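ADP-dependent L-serine kinase SerK (Thermococcus kodakarensis KOD1, PDB 5X0G) phosphorylates free L-serine with ADP as phosphate donor, giving O-phospho-L-serine and AMP in the first step from L-serine to L-cysteine. Local coordinates at residues D17-E22 and S87-Y92; P28-V33 and D69-W74; S47-K52 and D235-E240. The protein carries 1 engineered substitution. One frame throughout, in Å; residues are numbered along the deposited sequence.

Contacts 2 and 3 build the nucleotide site; contact 1 lies farther off, at the edge of the sheet. Contacts 1 and 2 both belong to the ParB-like N-terminal domain. Along the chain contact 2 is nested inside the loop closed by contact 1, and helix 71-80, which begins in contact 2, is followed by strand 84-89 of contact 1. Contact 3 crosses both, because its second segment, 235-240, comes back from near the C-terminus to meet strand 49-50. The centre of contact 1 is about 16 Å from those of contacts 2 and 3, which are about 19 Å from each other. Contact 2 holds the phosphates and contact 3 the adenosine end; contact 1 touches contact 3 through Y18 and F20.

Contact 1 of 3, residues D17-E22 and S87-Y92; sequences DYVFIE and SVILDY. With 7WF (2-hydroxy-3-[4-(2-hydroxy-3-sulfopropyl)piperazin-1-yl]propane-1-sulfonic acid), chain D.
V19 and S87 form an antiparallel backbone pair where strand 19-22, an outermost strand of the five-stranded mixed sheet, joins strand 84-89. Two hydrogen bonds close the pair. V19 N gives its hydrogen to S87 O at 2.8 Å, nearly straight (167°) and in the carbonyl plane; S87 N returns a more bent bond to V19 O, also 2.8 Å. The two short strand segments run at 98° to each other, yet the pairing goes on from I21 to A85 through the backbone. Beside the V19 pair, Y18 CA comes to 3.2 Å from S87 O in a CA-H...O contact.

Side chains extend the contact past the pair. CG1 of V19 sits between its backbone N and carbonyl carbon (chi1 56°), and there it meets CD1 of I89 at 3.7 Å, the two side chains passing at a slant. Along the strand, I21 lays CB and CG1 against the S87 side chain, with CB 3.8 Å from OG; that hydroxyl is also hydrogen-bonded to A85 O. CG2 of V88 touches D17 O at 3.7 Å.

The other edge of strand 19-22 is taken by the sulfonic acid 7WF. F20 N donates to its O3 at 2.7 Å, its O4 donates to Y18 O, and its N1 is hydrogen-bonded to D17 OD2, while C3 lies over a face of the Y18 ring. Strand 19-22 is thus an outermost strand of the mixed sheet of the ParB-like N-terminal domain, paired antiparallel with 84-89 and bonded to 7WF along its other edge.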
loop_
_atom_site.group_PDB
_atom_site.type_symbol
_atom_site.label_atom_id
_atom_site.label_comp_id
_atom_site.label_asym_id
_atom_site.label_seq_id
_atom_site.Cartn_x
_atom_site.Cartn_y
_atom_site.Cartn_z
ATOM N N ASP A 17 15.816 10.247 -16.150
ATOM C CA ASP A 17 16.735 10.907 -15.229
ATOM C C ASP A 17 16.001 11.260 -13.931
ATOM O O ASP A 17 14.777 11.365 -13.896
ATOM C CB ASP A 17 17.350 12.165 -15.868
ATOM C CG ASP A 17 18.666 12.581 -15.220
ATOM O OD1 ASP A 17 19.170 11.901 -14.284
ATOM O OD2 ASP A 17 19.197 13.630 -15.634
ATOM N N TYR A 18 16.770 11.431 -12.860
ATOM C CA TYR A 18 16.210 11.806 -11.576
ATOM C C TYR A 18 16.458 13.289 -11.328
ATOM O O TYR A 18 17.328 13.897 -11.939
ATOM C CB TYR A 18 16.824 10.974 -10.435
ATOM C CG TYR A 18 18.312 11.194 -10.261
ATOM C CD1 TYR A 18 18.815 12.232 -9.464
ATOM C CD2 TYR A 18 19.217 10.392 -10.931
ATOM C CE1 TYR A 18 20.188 12.420 -9.331
ATOM C CE2 TYR A 18 20.579 10.574 -10.814
ATOM C CZ TYR A 18 21.059 11.583 -10.027
ATOM O OH TYR A 18 22.421 11.722 -9.958
ATOM N N VAL A 19 15.683 13.836 -10.405
ATOM C CA VAL A 19 15.899 15.184 -9.867
ATOM C C VAL A 19 15.888 15.082 -8.337
ATOM O O VAL A 19 15.114 14.303 -7.774
ATOM C CB VAL A 19 14.823 16.164 -10.384
ATOM C CG1 VAL A 19 13.407 15.674 -10.076
ATOM C CG2 VAL A 19 15.064 17.564 -9.849
ATOM N N PHE A 20 16.765 15.832 -7.671
ATOM C CA PHE A 20 16.767 15.860 -6.214
ATOM C C PHE A 20 15.603 16.717 -5.739
ATOM O O PHE A 20 15.453 17.860 -6.187
ATOM C CB PHE A 20 18.066 16.430 -5.658
ATOM C CG PHE A 20 19.248 15.519 -5.787
ATOM C CD1 PHE A 20 19.299 14.315 -5.095
ATOM C CD2 PHE A 20 20.335 15.878 -6.576
ATOM C CE1 PHE A 20 20.400 13.488 -5.207
ATOM C CE2 PHE A 20 21.437 15.040 -6.707
ATOM C CZ PHE A 20 21.471 13.848 -6.012
ATOM N N ILE A 21 14.797 16.160 -4.844
ATOM C CA ILE A 21 13.661 16.832 -4.254
ATOM C C ILE A 21 13.821 16.755 -2.759
ATOM O O ILE A 21 14.188 15.707 -2.236
ATOM C CB ILE A 21 12.322 16.188 -4.680
ATOM C CG1 ILE A 21 12.148 16.233 -6.215
ATOM C CG2 ILE A 21 11.139 16.838 -3.981
ATOM C CD1 ILE A 21 11.984 17.603 -6.785
ATOM N N GLU A 22 13.572 17.876 -2.073
ATOM C CA GLU A 22 13.713 17.895 -0.625
ATOM C C GLU A 22 12.632 17.029 0.018
ATOM O O GLU A 22 11.483 17.052 -0.394
ATOM C CB GLU A 22 13.713 19.332 -0.063
ATOM C CG GLU A 22 14.857 20.197 -0.588
ATOM C CD GLU A 22 16.236 19.793 -0.095
ATOM O OE1 GLU A 22 16.483 19.806 1.125
ATOM O OE2 GLU A 22 17.108 19.470 -0.932
ATOM N N SER A 87 14.561 11.580 -7.322
ATOM C CA SER A 87 13.163 11.321 -7.565
ATOM C C SER A 87 12.869 11.379 -9.049
ATOM O O SER A 87 13.536 12.106 -9.786
ATOM C CB SER A 87 12.329 12.402 -6.880
ATOM O OG SER A 87 12.556 12.430 -5.479
ATOM N N VAL A 88 11.850 10.632 -9.464
ATOM C CA VAL A 88 11.292 10.747 -10.817
ATOM C C VAL A 88 9.872 11.293 -10.683
ATOM O O VAL A 88 9.066 10.787 -9.901
ATOM C CB VAL A 88 11.336 9.374 -11.522
ATOM C CG1 VAL A 88 10.501 9.352 -12.806
ATOM C CG2 VAL A 88 12.781 9.015 -11.810
ATOM N N ILE A 89 9.576 12.339 -11.443
ATOM C CA ILE A 89 8.292 12.987 -11.385
ATOM C C ILE A 89 7.412 12.380 -12.478
ATOM O O ILE A 89 7.756 12.447 -13.667
ATOM C CB ILE A 89 8.441 14.512 -11.551
ATOM C CG1 ILE A 89 9.304 15.070 -10.405
ATOM C CG2 ILE A 89 7.072 15.182 -11.562
ATOM C CD1 ILE A 89 9.833 16.464 -10.672
ATOM N N LEU A 90 6.301 11.777 -12.051
ATOM C CA LEU A 90 5.358 11.104 -12.938
ATOM C C LEU A 90 4.287 12.025 -13.462
ATOM O O LEU A 90 3.849 12.934 -12.759
ATOM C CB LEU A 90 4.609 10.019 -12.187
ATOM C CG LEU A 90 5.445 8.895 -11.613
ATOM C CD1 LEU A 90 4.532 8.025 -10.766
ATOM C CD2 LEU A 90 6.087 8.110 -12.747
ATOM N N ASP A 91 3.809 11.721 -14.668
ATOM C CA ASP A 91 2.563 12.277 -15.165
ATOM C C ASP A 91 1.445 11.407 -14.570
ATOM O O ASP A 91 0.931 10.499 -15.215
ATOM C CB ASP A 91 2.553 12.284 -16.699
ATOM C CG ASP A 91 1.297 12.941 -17.289
ATOM O OD1 ASP A 91 0.431 13.444 -16.544
ATOM O OD2 ASP A 91 1.189 12.948 -18.519
ATOM N N TYR A 92 1.058 11.729 -13.340
ATOM C CA TYR A 92 0.218 10.855 -12.514
ATOM C C TYR A 92 -1.193 10.667 -13.071
ATOM O O TYR A 92 -1.712 9.558 -13.061
ATOM C CB TYR A 92 0.173 11.397 -11.073
ATOM C CG TYR A 92 -0.495 10.510 -10.040
ATOM C CD1 TYR A 92 0.064 9.287 -9.685
ATOM C CD2 TYR A 92 -1.658 10.922 -9.370
ATOM C CE1 TYR A 92 -0.537 8.467 -8.735
ATOM C CE2 TYR A 92 -2.263 10.109 -8.413
ATOM C CZ TYR A 92 -1.696 8.889 -8.096
ATOM O OH TYR A 92 -2.275 8.076 -7.153
HETATM O O1 7WF D . 18.571 17.945 -11.403
HETATM S S1 7WF D . 19.422 17.438 -10.363
HETATM O O2 7WF D . 20.574 18.284 -10.259
HETATM O O3 7WF D . 18.567 17.403 -8.979
HETATM C C1 7WF D . 19.929 15.879 -10.684
HETATM C C2 7WF D . 20.347 15.696 -12.140
HETATM O O4 7WF D . 19.166 15.483 -12.914
HETATM C C3 7WF D . 21.284 14.496 -12.276
HETATM N N1 7WF D . 21.505 14.063 -13.674
HETATM C C7 7WF D . 22.329 15.044 -14.411
HETATM C C6 7WF D . 22.518 14.593 -15.859
HETATM N N2 7WF D . 23.163 13.271 -15.919
HETATM C C5 7WF D . 22.444 12.267 -15.109
HETATM C C4 7WF D . 22.201 12.761 -13.679
#

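Contact 2 of 3, residues P28-V33 and D69-W74. Engineered in segment 28-33: A30 (natural residue Glu). With ADP (adenosine-5'-diphosphate), chain C; AMP (adenosine monophosphate), chain B.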
loop_
_atom_site.group_PDB
_atom_site.type_symbol
_atom_site.label_atom_id
_atom_site.label_comp_id
_atom_site.label_asym_id
_atom_site.label_seq_id
_atom_site.Cartn_x
_atom_site.Cartn_y
_atom_site.Cartn_z
ATOM N N PRO A 28 3.393 11.683 2.361
ATOM C CA PRO A 28 3.001 10.271 2.311
ATOM C C PRO A 28 1.488 10.100 2.136
ATOM O O PRO A 28 0.716 10.956 2.537
ATOM C CB PRO A 28 3.411 9.769 3.690
ATOM C CG PRO A 28 3.124 10.948 4.575
ATOM C CD PRO A 28 3.523 12.146 3.754
ATOM N N HIS A 29 1.075 8.997 1.531
ATOM C CA HIS A 29 -0.331 8.616 1.471
ATOM C C HIS A 29 -0.633 7.324 2.206
ATOM O O HIS A 29 -1.788 6.889 2.226
ATOM C CB HIS A 29 -0.813 8.556 0.013
ATOM C CG HIS A 29 -0.335 7.365 -0.770
ATOM N ND1 HIS A 29 0.720 7.427 -1.652
ATOM C CD2 HIS A 29 -0.814 6.100 -0.850
ATOM C CE1 HIS A 29 0.882 6.250 -2.232
ATOM N NE2 HIS A 29 -0.032 5.426 -1.758
ATOM N N ALA A 30 0.391 6.720 2.817
ATOM C CA ALA A 30 0.217 5.495 3.568
ATOM C C ALA A 30 0.959 5.538 4.902
ATOM O O ALA A 30 2.045 6.117 5.012
ATOM C CB ALA A 30 0.686 4.290 2.745
ATOM N N GLN A 31 0.364 4.890 5.895
ATOM C CA GLN A 31 1.027 4.638 7.170
ATOM C C GLN A 31 2.291 3.822 6.903
ATOM O O GLN A 31 2.325 2.989 5.992
ATOM C CB GLN A 31 0.101 3.882 8.113
ATOM C CG GLN A 31 -1.116 4.677 8.567
ATOM C CD GLN A 31 -2.024 3.904 9.511
ATOM O OE1 GLN A 31 -2.110 2.682 9.448
ATOM N NE2 GLN A 31 -2.714 4.621 10.383
ATOM N N LEU A 32 3.340 4.084 7.669
ATOM C CA LEU A 32 4.595 3.341 7.501
ATOM C C LEU A 32 4.496 1.969 8.183
ATOM O O LEU A 32 3.588 1.724 8.968
ATOM C CB LEU A 32 5.775 4.152 8.047
ATOM C CG LEU A 32 5.916 5.555 7.451
ATOM C CD1 LEU A 32 6.775 6.468 8.317
ATOM C CD2 LEU A 32 6.449 5.472 6.019
ATOM N N VAL A 33 5.469 1.114 7.891
ATOM C CA VAL A 33 5.603 -0.242 8.429
ATOM C C VAL A 33 7.036 -0.210 8.933
ATOM O O VAL A 33 7.970 -0.029 8.146
ATOM C CB VAL A 33 5.440 -1.356 7.355
ATOM C CG1 VAL A 33 5.636 -2.738 7.968
ATOM C CG2 VAL A 33 4.076 -1.276 6.688
ATOM N N ASP A 69 5.537 6.060 -4.945
ATOM C CA ASP A 69 6.305 4.918 -4.490
ATOM C C ASP A 69 7.532 5.470 -3.795
ATOM O O ASP A 69 8.270 6.269 -4.376
ATOM C CB ASP A 69 6.720 4.022 -5.670
ATOM C CG ASP A 69 7.354 2.694 -5.226
ATOM O OD1 ASP A 69 7.155 2.269 -4.081
ATOM O OD2 ASP A 69 8.104 2.095 -6.003
ATOM N N GLY A 70 7.731 5.044 -2.546
ATOM C CA GLY A 70 8.902 5.426 -1.774
ATOM C C GLY A 70 8.707 5.872 -0.333
ATOM O O GLY A 70 9.527 6.637 0.164
ATOM N N HIS A 71 7.658 5.412 0.348
ATOM C CA HIS A 71 7.396 5.855 1.729
ATOM C C HIS A 71 8.514 5.520 2.700
ATOM O O HIS A 71 8.855 6.341 3.563
ATOM C CB HIS A 71 6.101 5.274 2.271
ATOM C CG HIS A 71 4.890 5.739 1.536
ATOM N ND1 HIS A 71 4.235 4.938 0.629
ATOM C CD2 HIS A 71 4.220 6.914 1.557
ATOM C CE1 HIS A 71 3.213 5.598 0.118
ATOM N NE2 HIS A 71 3.178 6.797 0.666
ATOM N N HIS A 72 9.080 4.322 2.576
ATOM C CA HIS A 72 10.089 3.866 3.547
ATOM C C HIS A 72 11.488 4.391 3.218
ATOM O O HIS A 72 12.261 4.695 4.132
ATOM C CB HIS A 72 10.001 2.358 3.732
ATOM C CG HIS A 72 8.631 1.919 4.126
ATOM N ND1 HIS A 72 7.667 1.630 3.192
ATOM C CD2 HIS A 72 8.020 1.842 5.330
ATOM C CE1 HIS A 72 6.541 1.320 3.797
ATOM N NE2 HIS A 72 6.726 1.444 5.095
ATOM N N ARG A 73 11.789 4.567 1.926
ATOM C CA ARG A 73 12.949 5.386 1.510
ATOM C C ARG A 73 12.874 6.798 2.076
ATOM O O ARG A 73 13.840 7.285 2.665
ATOM C CB ARG A 73 13.067 5.474 -0.013
ATOM C CG ARG A 73 13.756 4.278 -0.658
ATOM C CD ARG A 73 13.499 4.227 -2.156
ATOM N NE ARG A 73 12.183 3.680 -2.467
ATOM C CZ ARG A 73 11.624 3.676 -3.674
ATOM N NH1 ARG A 73 12.248 4.205 -4.712
ATOM N NH2 ARG A 73 10.421 3.149 -3.838
ATOM N N TRP A 74 11.722 7.441 1.882
ATOM C CA TRP A 74 11.485 8.793 2.395
ATOM C C TRP A 74 11.641 8.849 3.911
ATOM O O TRP A 74 12.477 9.586 4.411
ATOM C CB TRP A 74 10.100 9.290 1.966
ATOM C CG TRP A 74 9.615 10.538 2.647
ATOM C CD1 TRP A 74 10.002 11.822 2.385
ATOM C CD2 TRP A 74 8.612 10.616 3.657
ATOM N NE1 TRP A 74 9.317 12.702 3.201
ATOM C CE2 TRP A 74 8.448 11.986 3.984
ATOM C CE3 TRP A 74 7.835 9.665 4.327
ATOM C CZ2 TRP A 74 7.546 12.418 4.961
ATOM C CZ3 TRP A 74 6.931 10.104 5.301
ATOM C CH2 TRP A 74 6.798 11.460 5.606
HETATM P PB ADP C . 6.571 1.777 -0.392
HETATM O O1B ADP C . 6.899 0.984 -1.641
HETATM O O2B ADP C . 6.162 3.202 -0.674
HETATM O O3B ADP C . 5.717 1.031 0.599
HETATM P PA ADP C . 9.369 1.859 -0.349
HETATM O O1A ADP C . 10.199 3.051 0.058
HETATM O O2A ADP C . 9.095 1.634 -1.814
HETATM O O3A ADP C . 7.960 1.917 0.413
HETATM O "O5'" ADP C . 10.042 0.537 0.287
HETATM C "C5'" ADP C . 11.448 0.400 0.485
HETATM C "C4'" ADP C . 12.201 0.415 -0.839
HETATM O "O4'" ADP C . 13.552 0.811 -0.606
HETATM C "C3'" ADP C . 12.286 -0.942 -1.543
HETATM O "O3'" ADP C . 11.860 -0.829 -2.903
HETATM C "C2'" ADP C . 13.752 -1.307 -1.522
HETATM O "O2'" ADP C . 14.190 -2.064 -2.658
HETATM C "C1'" ADP C . 14.360 0.075 -1.521
HETATM N N9 ADP C . 15.794 0.059 -1.181
HETATM C C8 ADP C . 16.466 -0.878 -0.484
HETATM N N7 ADP C . 17.774 -0.540 -0.385
HETATM C C5 ADP C . 17.944 0.625 -1.040
HETATM C C6 ADP C . 19.060 1.542 -1.331
HETATM N N6 ADP C . 20.317 1.287 -0.898
HETATM N N1 ADP C . 18.780 2.654 -2.048
HETATM C C2 ADP C . 17.547 2.947 -2.494
HETATM N N3 ADP C . 16.491 2.156 -2.270
HETATM C C4 ADP C . 16.633 1.009 -1.564
HETATM P P AMP B . 9.634 1.974 -0.227
HETATM O O1P AMP B . 10.615 3.114 -0.107
HETATM O O2P AMP B . 8.365 2.105 0.573
HETATM O O3P AMP B . 9.451 1.534 -1.661
HETATM O "O5'" AMP B . 10.377 0.756 0.519
HETATM C "C5'" AMP B . 11.792 0.755 0.645
HETATM C "C4'" AMP B . 12.374 0.340 -0.691
HETATM O "O4'" AMP B . 13.713 0.800 -0.811
HETATM C "C3'" AMP B . 12.411 -1.172 -0.867
HETATM O "O3'" AMP B . 11.460 -1.570 -1.857
HETATM C "C2'" AMP B . 13.827 -1.499 -1.297
HETATM O "O2'" AMP B . 13.872 -2.345 -2.450
HETATM C "C1'" AMP B . 14.439 -0.141 -1.593
HETATM N N9 AMP B . 15.872 -0.078 -1.253
HETATM C C8 AMP B . 16.579 -0.981 -0.549
HETATM N N7 AMP B . 17.868 -0.582 -0.437
HETATM C C5 AMP B . 17.992 0.592 -1.085
HETATM C C6 AMP B . 19.070 1.558 -1.358
HETATM N N6 AMP B . 20.331 1.352 -0.910
HETATM N N1 AMP B . 18.749 2.659 -2.073
HETATM C C2 AMP B . 17.508 2.898 -2.531
HETATM N N3 AMP B . 16.485 2.060 -2.323
HETATM C C4 AMP B . 16.668 0.917 -1.621
#
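H71 and H72, at the start of helix 71-80, join the loop P28-V33 to bound nucleotide: H71 to the beta phosphate of ADP, H72 to ADP O3A or, when AMP takes the overlapping position, to its O2P. D69, just ahead, binds ADP and, in this protein, magnesium, and makes a weak salt bridge to R73. G70 is the N-cap of the helix; its N-H and that of H71 both bond to ADP O2B. The H71 ring adds a third donor, ND1, to this oxygen at 2.9 Å, and its NE2 takes the N-H of H29 at 3.2 Å, tilted 20° from the ring plane. The same ring turns its edge to the face of H29, the planes 75° apart, while CB of A30, an engineered residue replacing glutamate at the inferred active site, lies over its face, 4.1 Å from the ring centroid.

H72 bonds at two edges: ND1 donates to ADP O3A at 2.8 Å, and NE2 accepts V33 N at 3.1 Å, in the ring plane. With a phenylalanine in its place, the V33 N-H would probably lose its acceptor and the bridging phosphate oxygen a donor. R73 grips the alpha phosphate with N, NE and NH2. Last, W74 packs CH2 against CD of P28 at 3.8 Å.

Both histidines accept a loop N-H at NE2 and donate from ND1 to nucleotide, H71 to ADP alone, so loop position and phosphate binding are probably coupled.

Contact 3 of 3, residues S47-K52 and D235-E240. With ADP (adenosine-5'-diphosphate), chain C; AMP (adenosine monophosphate), chain B.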
loop_
_atom_site.group_PDB
_atom_site.type_symbol
_atom_site.label_atom_id
_atom_site.label_comp_id
_atom_site.label_asym_id
_atom_site.label_seq_id
_atom_site.Cartn_x
_atom_site.Cartn_y
_atom_site.Cartn_z
ATOM N N SER A 47 25.459 -0.131 2.016
ATOM C CA SER A 47 26.144 0.086 0.744
ATOM C C SER A 47 26.619 1.520 0.554
ATOM O O SER A 47 27.618 1.754 -0.114
ATOM C CB SER A 47 25.230 -0.301 -0.434
ATOM O OG SER A 47 24.057 0.500 -0.423
ATOM N N GLY A 48 25.882 2.479 1.109
ATOM C CA GLY A 48 26.145 3.894 0.862
ATOM C C GLY A 48 25.696 4.416 -0.489
ATOM O O GLY A 48 26.077 5.517 -0.865
ATOM N N ILE A 49 24.885 3.626 -1.206
ATOM C CA ILE A 49 24.382 3.961 -2.528
ATOM C C ILE A 49 22.868 3.935 -2.441
ATOM O O ILE A 49 22.302 3.005 -1.845
ATOM C CB ILE A 49 24.821 2.914 -3.597
ATOM C CG1 ILE A 49 26.350 2.811 -3.636
ATOM C CG2 ILE A 49 24.269 3.255 -4.989
ATOM C CD1 ILE A 49 27.049 4.093 -4.051
ATOM N N PHE A 50 22.237 4.963 -3.013
ATOM C CA PHE A 50 20.797 5.061 -3.138
ATOM C C PHE A 50 20.535 4.841 -4.620
ATOM O O PHE A 50 20.840 5.707 -5.428
ATOM C CB PHE A 50 20.306 6.433 -2.658
ATOM C CG PHE A 50 18.807 6.546 -2.559
ATOM C CD1 PHE A 50 18.054 6.884 -3.663
ATOM C CD2 PHE A 50 18.152 6.338 -1.345
ATOM C CE1 PHE A 50 16.678 6.992 -3.569
ATOM C CE2 PHE A 50 16.775 6.455 -1.244
ATOM C CZ PHE A 50 16.031 6.792 -2.365
ATOM N N TRP A 51 20.037 3.653 -4.963
ATOM C CA TRP A 51 19.978 3.183 -6.359
ATOM C C TRP A 51 18.599 3.195 -7.022
ATOM O O TRP A 51 18.501 2.906 -8.242
ATOM C CB TRP A 51 20.611 1.783 -6.487
ATOM C CG TRP A 51 20.216 0.767 -5.432
ATOM C CD1 TRP A 51 20.928 0.436 -4.304
ATOM C CD2 TRP A 51 19.049 -0.064 -5.421
ATOM N NE1 TRP A 51 20.270 -0.552 -3.594
ATOM C CE2 TRP A 51 19.111 -0.866 -4.254
ATOM C CE3 TRP A 51 17.957 -0.209 -6.274
ATOM C CZ2 TRP A 51 18.113 -1.798 -3.928
ATOM C CZ3 TRP A 51 16.970 -1.148 -5.954
ATOM C CH2 TRP A 51 17.051 -1.909 -4.781
ATOM N N LYS A 52 17.561 3.570 -6.271
ATOM C CA LYS A 52 16.159 3.390 -6.687
ATOM C C LYS A 52 15.395 4.716 -6.444
ATOM O O LYS A 52 14.970 4.986 -5.328
ATOM C CB LYS A 52 15.516 2.226 -5.891
ATOM C CG LYS A 52 14.163 1.733 -6.431
ATOM C CD LYS A 52 13.499 0.681 -5.539
ATOM C CE LYS A 52 13.403 -0.703 -6.179
ATOM N NZ LYS A 52 13.249 -1.851 -5.217
ATOM N N ASP A 235 22.937 6.055 -9.916
ATOM C CA ASP A 235 24.223 6.091 -9.236
ATOM C C ASP A 235 24.251 7.366 -8.383
ATOM O O ASP A 235 24.666 8.432 -8.850
ATOM C CB ASP A 235 25.336 6.091 -10.293
ATOM C CG ASP A 235 26.719 6.324 -9.716
ATOM O OD1 ASP A 235 26.966 5.967 -8.545
ATOM O OD2 ASP A 235 27.577 6.857 -10.455
ATOM N N VAL A 236 23.756 7.246 -7.156
ATOM C CA VAL A 236 23.746 8.345 -6.185
ATOM C C VAL A 236 24.312 7.811 -4.884
ATOM O O VAL A 236 23.961 6.720 -4.451
ATOM C CB VAL A 236 22.319 8.928 -5.993
ATOM C CG1 VAL A 236 22.271 9.929 -4.839
ATOM C CG2 VAL A 236 21.854 9.552 -7.283
ATOM N N LYS A 237 25.234 8.567 -4.300
ATOM C CA LYS A 237 25.884 8.206 -3.042
ATOM C C LYS A 237 25.022 8.760 -1.911
ATOM O O LYS A 237 24.480 9.856 -2.027
ATOM C CB LYS A 237 27.305 8.782 -2.973
ATOM C CG LYS A 237 28.382 7.911 -3.609
ATOM C CD LYS A 237 28.110 7.646 -5.088
ATOM C CE LYS A 237 29.340 7.096 -5.801
ATOM N NZ LYS A 237 29.121 7.073 -7.278
ATOM N N LEU A 238 24.882 7.990 -0.841
ATOM C CA LEU A 238 24.153 8.437 0.363
ATOM C C LEU A 238 24.573 9.837 0.828
ATOM O O LEU A 238 23.722 10.642 1.194
ATOM C CB LEU A 238 24.321 7.427 1.498
ATOM C CG LEU A 238 23.691 7.743 2.857
ATOM C CD1 LEU A 238 22.204 8.044 2.725
ATOM C CD2 LEU A 238 23.933 6.598 3.843
ATOM N N GLU A 239 25.874 10.112 0.783
ATOM C CA GLU A 239 26.428 11.415 1.219
ATOM C C GLU A 239 25.855 12.623 0.449
ATOM O O GLU A 239 25.808 13.742 0.962
ATOM C CB GLU A 239 27.958 11.396 1.138
ATOM C CG GLU A 239 28.565 11.474 -0.248
ATOM C CD GLU A 239 30.047 11.146 -0.257
ATOM N N GLU A 240 25.401 12.386 -0.776
ATOM C CA GLU A 240 24.756 13.438 -1.565
ATOM C C GLU A 240 23.385 13.896 -1.037
ATOM O O GLU A 240 22.843 14.902 -1.527
ATOM C CB GLU A 240 24.599 12.994 -3.020
ATOM C CG GLU A 240 25.904 12.656 -3.729
ATOM C CD GLU A 240 25.673 12.220 -5.161
ATOM O OE1 GLU A 240 25.166 13.031 -5.951
ATOM O OE2 GLU A 240 25.993 11.066 -5.508
HETATM P PB ADP C . 6.571 1.777 -0.392
HETATM O O1B ADP C . 6.899 0.984 -1.641
HETATM O O2B ADP C . 6.162 3.202 -0.674
HETATM O O3B ADP C . 5.717 1.031 0.599
HETATM P PA ADP C . 9.369 1.859 -0.349
HETATM O O1A ADP C . 10.199 3.051 0.058
HETATM O O2A ADP C . 9.095 1.634 -1.814
HETATM O O3A ADP C . 7.960 1.917 0.413
HETATM O "O5'" ADP C . 10.042 0.537 0.287
HETATM C "C5'" ADP C . 11.448 0.400 0.485
HETATM C "C4'" ADP C . 12.201 0.415 -0.839
HETATM O "O4'" ADP C . 13.552 0.811 -0.606
HETATM C "C3'" ADP C . 12.286 -0.942 -1.543
HETATM O "O3'" ADP C . 11.860 -0.829 -2.903
HETATM C "C2'" ADP C . 13.752 -1.307 -1.522
HETATM O "O2'" ADP C . 14.190 -2.064 -2.658
HETATM C "C1'" ADP C . 14.360 0.075 -1.521
HETATM N N9 ADP C . 15.794 0.059 -1.181
HETATM C C8 ADP C . 16.466 -0.878 -0.484
HETATM N N7 ADP C . 17.774 -0.540 -0.385
HETATM C C5 ADP C . 17.944 0.625 -1.040
HETATM C C6 ADP C . 19.060 1.542 -1.331
HETATM N N6 ADP C . 20.317 1.287 -0.898
HETATM N N1 ADP C . 18.780 2.654 -2.048
HETATM C C2 ADP C . 17.547 2.947 -2.494
HETATM N N3 ADP C . 16.491 2.156 -2.270
HETATM C C4 ADP C . 16.633 1.009 -1.564
HETATM P P AMP B . 9.634 1.974 -0.227
HETATM O O1P AMP B . 10.615 3.114 -0.107
HETATM O O2P AMP B . 8.365 2.105 0.573
HETATM O O3P AMP B . 9.451 1.534 -1.661
HETATM O "O5'" AMP B . 10.377 0.756 0.519
HETATM C "C5'" AMP B . 11.792 0.755 0.645
HETATM C "C4'" AMP B . 12.374 0.340 -0.691
HETATM O "O4'" AMP B . 13.713 0.800 -0.811
HETATM C "C3'" AMP B . 12.411 -1.172 -0.867
HETATM O "O3'" AMP B . 11.460 -1.570 -1.857
HETATM C "C2'" AMP B . 13.827 -1.499 -1.297
HETATM O "O2'" AMP B . 13.872 -2.345 -2.450
HETATM C "C1'" AMP B . 14.439 -0.141 -1.593
HETATM N N9 AMP B . 15.872 -0.078 -1.253
HETATM C C8 AMP B . 16.579 -0.981 -0.549
HETATM N N7 AMP B . 17.868 -0.582 -0.437
HETATM C C5 AMP B . 17.992 0.592 -1.085
HETATM C C6 AMP B . 19.070 1.558 -1.358
HETATM N N6 AMP B . 20.331 1.352 -0.910
HETATM N N1 AMP B . 18.749 2.659 -2.073
HETATM C C2 AMP B . 17.508 2.898 -2.531
HETATM N N3 AMP B . 16.485 2.060 -2.323
HETATM C C4 AMP B . 16.668 0.917 -1.621
HETATM O O HOH W 1 27.841 7.955 0.337
#
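I49 and K237 run their side chains alongside each other, pointing the same way, with CD1 of I49 3.9 Å from CD of K237. The lysine chain bends at its second torsion (chi2 59°), and its NZ ends 2.7 Å from OD1 of D235, a salt bridge made on the syn side of the carboxylate. Its backbone N is held by OE2 of E240, met from above that carboxylate's plane.

I49 and K237 are the non-hydrogen-bonded pair of a short, weakly bonded two-stranded antiparallel sheet. Next to them L238 N donates to G48 O at 2.7 Å, almost straight (177°) but from well above the carbonyl plane, and F50 N donates to V236 O at 2.9 Å. A water links G48 O to E239 N.

F50 carries CG anti to its backbone N (chi1 -171°), which places the ring beside the nucleotide, C2 of the ADP adenine over one face. The same adenine lies over one face of the W51 indole, C5 near the rim, and K52 NZ reaches the ribose O2' of ADP at 2.7 Å.

Around the pair, F50 and L238 rest on L77 of helix 71-80, F50 and V236 touch P86 of strand 84-89, and V236 and E240 meet F20 of strand 19-22. Strand 49-50 follows helix 34-47 after G48, and the small sheet lies against both helix 71-80 and the edge of the five-stranded sheet.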